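Local coordinates for protein agmatine ureohydrolase (Thermoplasma volcanium GSS1, PDB 3PZL) that binds two manganese ions per subunit and probably hydrolyses agmatine to putrescine and urea, at residues 184-187 / 188-192; 248-251 / 252-255. All coordinates share one frame; numbering follows the deposited sequence.

Interaction 1. Residues 184-187 / 188-192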
ATOM      1  N   VAL B 184     -27.868  12.579  -1.770  1.00 61.57           N
ATOM      2  CA  VAL B 184     -28.568  13.540  -2.630  1.00 63.47           C
ATOM      3  C   VAL B 184     -28.355  14.939  -2.124  1.00 64.55           C
ATOM      4  O   VAL B 184     -28.450  15.185  -0.939  1.00 65.06           O
ATOM      5  CB  VAL B 184     -30.098  13.271  -2.678  1.00 64.46           C
ATOM      6  CG1 VAL B 184     -30.821  14.257  -3.652  1.00 65.28           C
ATOM      7  CG2 VAL B 184     -30.384  11.813  -3.058  1.00 63.36           C
ATOM      8  N   SER B 185     -28.054  15.853  -3.036  1.00 66.21           N
ATOM      9  CA  SER B 185     -27.928  17.266  -2.702  1.00 68.14           C
ATOM     10  C   SER B 185     -29.304  17.942  -2.741  1.00 70.51           C
ATOM     11  O   SER B 185     -30.047  17.827  -3.726  1.00 70.96           O
ATOM     12  CB  SER B 185     -26.950  17.922  -3.673  1.00 67.64           C
ATOM     13  OG  SER B 185     -27.485  19.109  -4.257  1.00 69.43           O
ATOM     14  N   ARG B 186     -29.639  18.651  -1.667  1.00 72.67           N
ATOM     15  CA  ARG B 186     -30.937  19.362  -1.548  1.00 75.21           C
ATOM     16  C   ARG B 186     -31.400  20.152  -2.791  1.00 75.91           C
ATOM     17  O   ARG B 186     -32.600  20.221  -3.089  1.00 76.02           O
ATOM     18  CB  ARG B 186     -30.896  20.296  -0.356  1.00 75.59           C
ATOM     19  CG  ARG B 186     -29.675  21.193  -0.384  1.00 79.09           C
ATOM     20  CD  ARG B 186     -30.072  22.652  -0.604  1.00 83.50           C
ATOM     21  NE  ARG B 186     -30.989  23.096   0.450  1.00 84.98           N
ATOM     22  CZ  ARG B 186     -31.501  24.316   0.525  1.00 87.78           C
ATOM     23  NH1 ARG B 186     -32.329  24.627   1.521  1.00 89.64           N
ATOM     24  NH2 ARG B 186     -31.188  25.226  -0.392  1.00 88.86           N
ATOM     25  N   GLU B 187     -30.440  20.738  -3.500  1.00 76.11           N
ATOM     26  CA  GLU B 187     -30.711  21.462  -4.722  1.00 77.45           C
ATOM     27  C   GLU B 187     -31.366  20.565  -5.756  1.00 77.88           C
ATOM     28  O   GLU B 187     -32.194  21.015  -6.550  1.00 79.10           O
ATOM     29  CB  GLU B 187     -29.424  22.012  -5.264  1.00 76.97           C
ATOM     30  CG  GLU B 187     -28.640  22.702  -4.186  1.00 79.14           C
ATOM     31  CD  GLU B 187     -27.269  23.098  -4.653  1.00 81.73           C
ATOM     32  OE1 GLU B 187     -26.735  22.386  -5.544  1.00 82.47           O
ATOM     33  OE2 GLU B 187     -26.742  24.123  -4.140  1.00 81.56           O
ATOM     34  N   GLU B 188     -31.008  19.286  -5.728  1.00 77.38           N
ATOM     35  CA  GLU B 188     -31.643  18.285  -6.586  1.00 76.94           C
ATOM     36  C   GLU B 188     -33.002  17.899  -6.019  1.00 77.65           C
ATOM     37  O   GLU B 188     -34.004  17.954  -6.729  1.00 78.27           O
ATOM     38  CB  GLU B 188     -30.771  17.040  -6.702  1.00 75.54           C
ATOM     39  CG  GLU B 188     -29.264  17.311  -6.759  1.00 74.27           C
ATOM     40  CD  GLU B 188     -28.417  16.032  -6.626  1.00 72.00           C
ATOM     41  OE1 GLU B 188     -27.231  16.135  -6.278  1.00 70.79           O
ATOM     42  OE2 GLU B 188     -28.929  14.929  -6.876  1.00 70.35           O
ATOM     43  N   PHE B 189     -33.026  17.522  -4.738  1.00 77.80           N
ATOM     44  CA  PHE B 189     -34.251  17.099  -4.056  1.00 78.66           C
ATOM     45  C   PHE B 189     -35.355  18.156  -4.073  1.00 79.77           C
ATOM     46  O   PHE B 189     -36.536  17.831  -3.975  1.00 79.81           O
ATOM     47  CB  PHE B 189     -33.956  16.709  -2.603  1.00 78.68           C
ATOM     48  CG  PHE B 189     -35.199  16.364  -1.796  1.00 80.42           C
ATOM     49  CD1 PHE B 189     -35.693  15.058  -1.759  1.00 80.88           C
ATOM     50  CD2 PHE B 189     -35.888  17.356  -1.091  1.00 81.92           C
ATOM     51  CE1 PHE B 189     -36.854  14.747  -1.024  1.00 82.00           C
ATOM     52  CE2 PHE B 189     -37.042  17.057  -0.362  1.00 81.64           C
ATOM     53  CZ  PHE B 189     -37.522  15.753  -0.326  1.00 81.88           C
ATOM     54  N   GLU B 190     -34.965  19.418  -4.173  1.00 80.49           N
ATOM     55  CA  GLU B 190     -35.929  20.493  -4.158  1.00 81.94           C
ATOM     56  C   GLU B 190     -36.388  20.840  -5.556  1.00 82.30           C
ATOM     57  O   GLU B 190     -37.375  21.568  -5.720  1.00 83.39           O
ATOM     58  CB  GLU B 190     -35.361  21.728  -3.460  1.00 82.76           C
ATOM     59  CG  GLU B 190     -35.566  21.718  -1.932  1.00 84.28           C
ATOM     60  CD  GLU B 190     -34.886  22.900  -1.245  1.00 86.40           C
ATOM     61  OE1 GLU B 190     -34.242  23.739  -1.938  1.00 86.95           O
ATOM     62  OE2 GLU B 190     -34.988  22.967   0.004  1.00 87.03           O
ATOM     63  N   ASP B 191     -35.680  20.326  -6.561  1.00 81.38           N
ATOM     64  CA  ASP B 191     -36.113  20.507  -7.943  1.00 81.36           C
ATOM     65  C   ASP B 191     -37.465  19.837  -8.175  1.00 81.05           C
ATOM     66  O   ASP B 191     -37.681  18.696  -7.777  1.00 80.29           O
ATOM     67  CB  ASP B 191     -35.073  19.995  -8.953  1.00 80.81           C
ATOM     68  CG  ASP B 191     -35.267  20.596 -10.361  1.00 82.14           C
ATOM     69  OD1 ASP B 191     -36.395  20.625 -10.900  1.00 82.71           O
ATOM     70  OD2 ASP B 191     -34.271  21.044 -10.947  1.00 82.84           O
ATOM     71  N   PRO B 192     -38.389  20.566  -8.811  1.00 81.49           N
ATOM     72  CA  PRO B 192     -39.639  19.981  -9.278  1.00 81.40           C
ATOM     73  C   PRO B 192     -39.396  18.754 -10.163  1.00 79.93           C
ATOM     74  O   PRO B 192     -40.147  17.791 -10.076  1.00 80.07           O
ATOM     75  CB  PRO B 192     -40.258  21.103 -10.114  1.00 82.73           C
ATOM     76  CG  PRO B 192     -39.652  22.362  -9.595  1.00 82.96           C
ATOM     77  CD  PRO B 192     -38.283  22.003  -9.133  1.00 82.26           C
TER

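Interaction 2. Residues 248-251 / 252-255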
ATOM      1  N   GLY B 248     -24.688   0.488   1.225  1.00 49.56           N
ATOM      2  CA  GLY B 248     -25.022   0.357  -0.190  1.00 48.03           C
ATOM      3  C   GLY B 248     -25.662  -0.984  -0.484  1.00 47.63           C
ATOM      4  O   GLY B 248     -26.037  -1.713   0.430  1.00 47.10           O
ATOM      5  N   LEU B 249     -25.789  -1.297  -1.771  1.00 46.91           N
ATOM      6  CA  LEU B 249     -26.404  -2.539  -2.214  1.00 46.44           C
ATOM      7  C   LEU B 249     -25.411  -3.668  -2.107  1.00 46.09           C
ATOM      8  O   LEU B 249     -24.192  -3.444  -2.083  1.00 45.24           O
ATOM      9  CB  LEU B 249     -26.836  -2.433  -3.685  1.00 46.76           C
ATOM     10  CG  LEU B 249     -27.574  -1.173  -4.126  1.00 46.37           C
ATOM     11  CD1 LEU B 249     -27.577  -1.029  -5.647  1.00 43.33           C
ATOM     12  CD2 LEU B 249     -28.983  -1.173  -3.526  1.00 47.41           C
ATOM     13  N   ALA B 250     -25.936  -4.891  -2.063  1.00 46.01           N
ATOM     14  CA  ALA B 250     -25.083  -6.070  -2.017  1.00 45.42           C
ATOM     15  C   ALA B 250     -24.562  -6.340  -3.423  1.00 44.54           C
ATOM     16  O   ALA B 250     -25.214  -6.021  -4.395  1.00 44.90           O
ATOM     17  CB  ALA B 250     -25.861  -7.260  -1.463  1.00 44.42           C
ATOM     18  N   ASP B 251     -23.390  -6.928  -3.536  1.00 44.49           N
ATOM     19  CA  ASP B 251     -22.870  -7.292  -4.855  1.00 44.95           C
ATOM     20  C   ASP B 251     -23.863  -8.211  -5.566  1.00 44.45           C
ATOM     21  O   ASP B 251     -24.155  -8.020  -6.742  1.00 45.06           O
ATOM     22  CB  ASP B 251     -21.474  -7.922  -4.734  1.00 44.41           C
ATOM     23  CG  ASP B 251     -21.472  -9.180  -3.870  1.00 47.99           C
ATOM     24  OD1 ASP B 251     -22.523  -9.472  -3.223  1.00 48.05           O
ATOM     25  OD2 ASP B 251     -20.410  -9.889  -3.850  1.00 51.31           O
ATOM     26  N   THR B 252     -24.411  -9.171  -4.833  1.00 43.67           N
ATOM     27  CA  THR B 252     -25.529  -9.978  -5.322  1.00 43.96           C
ATOM     28  C   THR B 252     -26.774  -9.205  -5.793  1.00 44.10           C
ATOM     29  O   THR B 252     -27.503  -9.679  -6.657  1.00 43.98           O
ATOM     30  CB  THR B 252     -25.954 -10.951  -4.240  1.00 44.34           C
ATOM     31  OG1 THR B 252     -25.997 -10.256  -2.970  1.00 42.36           O
ATOM     32  CG2 THR B 252     -24.896 -12.055  -4.168  1.00 46.13           C
ATOM     33  N   ASP B 253     -27.040  -8.029  -5.226  1.00 44.48           N
ATOM     34  CA  ASP B 253     -28.223  -7.269  -5.645  1.00 45.09           C
ATOM     35  C   ASP B 253     -28.047  -6.804  -7.090  1.00 45.02           C
ATOM     36  O   ASP B 253     -29.013  -6.790  -7.848  1.00 46.29           O
ATOM     37  CB  ASP B 253     -28.534  -6.062  -4.739  1.00 45.35           C
ATOM     38  CG  ASP B 253     -29.118  -6.450  -3.357  1.00 47.70           C
ATOM     39  OD1 ASP B 253     -29.890  -7.450  -3.218  1.00 48.96           O
ATOM     40  OD2 ASP B 253     -28.788  -5.721  -2.385  1.00 48.43           O
ATOM     41  N   VAL B 254     -26.821  -6.449  -7.473  1.00 43.29           N
ATOM     42  CA  VAL B 254     -26.588  -5.909  -8.782  1.00 42.37           C
ATOM     43  C   VAL B 254     -26.588  -7.052  -9.755  1.00 44.23           C
ATOM     44  O   VAL B 254     -26.962  -6.884 -10.922  1.00 45.21           O
ATOM     45  CB  VAL B 254     -25.291  -5.103  -8.843  1.00 41.66           C
ATOM     46  CG1 VAL B 254     -24.968  -4.674 -10.240  1.00 39.43           C
ATOM     47  CG2 VAL B 254     -25.403  -3.867  -7.968  1.00 40.26           C
ATOM     48  N   ARG B 255     -26.201  -8.232  -9.277  1.00 45.16           N
ATOM     49  CA  ARG B 255     -26.088  -9.398 -10.142  1.00 45.81           C
ATOM     50  C   ARG B 255     -27.472  -9.815 -10.523  1.00 46.34           C
ATOM     51  O   ARG B 255     -27.736 -10.111 -11.680  1.00 47.45           O
ATOM     52  CB  ARG B 255     -25.339 -10.535  -9.437  1.00 46.37           C
ATOM     53  CG  ARG B 255     -25.301 -11.881 -10.185  1.00 47.68           C
ATOM     54  CD  ARG B 255     -24.738 -12.970  -9.267  1.00 48.55           C
ATOM     55  NE  ARG B 255     -24.672 -14.318  -9.873  1.00 50.49           N
ATOM     56  CZ  ARG B 255     -25.566 -15.285  -9.642  1.00 49.57           C
ATOM     57  NH1 ARG B 255     -26.592 -15.025  -8.861  1.00 50.63           N
ATOM     58  NH2 ARG B 255     -25.449 -16.497 -10.191  1.00 48.70           N
TER

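Interaction 1. Residues 184-187 / 188-192
The short helix 186-189 is opened by S185, its N-cap residue, and E188 in its first turn reaches back to that cap. S185 O accepts E188 N at 2.7 Å and F189 N at 3.2 Å, from opposite faces of its carbonyl plane. One residue on, R186 O accepts E190 N at 2.7 Å. The return bond from the E188 side chain is weak: S185 N to E188 OE1 is 3.4 Å. S185 and E188 thus resemble a capping box, but with only half of it formed, since the serine hydroxyl makes no bond to E188 N. The E188 chain has CG beside its own backbone N (chi1 -37°) and then runs extended. This carries the carboxylate back along the start of the helix, past S185 CB and V184 CG1. Its other oxygen, OE2, is hydrogen-bonded to S147, and R150 is a weak, long partner of OE1. The helix belongs to the beta-alpha-beta unit between strands 176-180 and 198-201. The E188 side chain is about 6 Å from that of H146 and about 10 Å from a manganese ion. A leucine in place of E188 would probably leave the S147 hydroxyl without its carboxylate mate and the N-H of S185 without its weak acceptor. R186 bends at chi2 and chi3. E190 OE1 lies over the centre of one face of its guanidinium, with the two planes 57° apart. R186 NH1 and E190 OE2 form a salt bridge of 3.5 Å by charge alone, as no N-H points at the oxygen. V184 CG1 meets F189 CB at 4.1 Å. The F189 ring meets Y71 of a second subunit.

Interaction 2. Residues 248-251 / 252-255
Residues 248-250 run in extended, and the chain turns after A250, the N-cap residue, into helix 251-261. A250 O accepts D253 N at 2.8 Å. Its bond to V254 N is weak. R255 N reaches D251 O at 3.3 Å. The main side-chain bond runs the other way: A250 N gives its hydrogen to D253 OD2 at 3.0 Å, with an N-H...O angle of 162°. The carboxylate is met from above its plane. With chi1 at -73°, D253 CG lies anti to its carbonyl carbon, and the carboxylate folds back to A250 N. This is the N-cap to N3 reach of a capping box, but only one of the box's two bonds can form because the cap residue is alanine. A250 CB touches both D253 OD2 and T252 OG1, 3.4 Å from each. The loop follows strand 223-229, whose last residue, D229, binds the manganese ions, and the L249 side chain lies about 10 Å from a manganese ion. L249 packs on V143 and on helix 202-220, and its CD1 is 4.3 Å from V254 CG2. D251 OD2 is hydrogen-bonded to F247 N of a third subunit. R255 extends away from the cap to a cation-pi contact with F203 of that same subunit.

In the fold
Interaction 1 comes first along the chain and closes before interaction 2 opens. Their centres are about 26 Å apart and their nearest atoms about 13 Å apart, so they do not touch. Both lie at helix starts in the one arginase-family domain, around its parallel eight-stranded sheet. Interaction 1, at the start of helix 186-189, is in the connection between strands 176-180 and 198-201, toward one edge. Interaction 2, at the start of helix 251-261, follows strand 223-229, nearer the middle. Both lie near the metal site without joining it. Each contact also meets a different neighbouring subunit of the six-chain assembly.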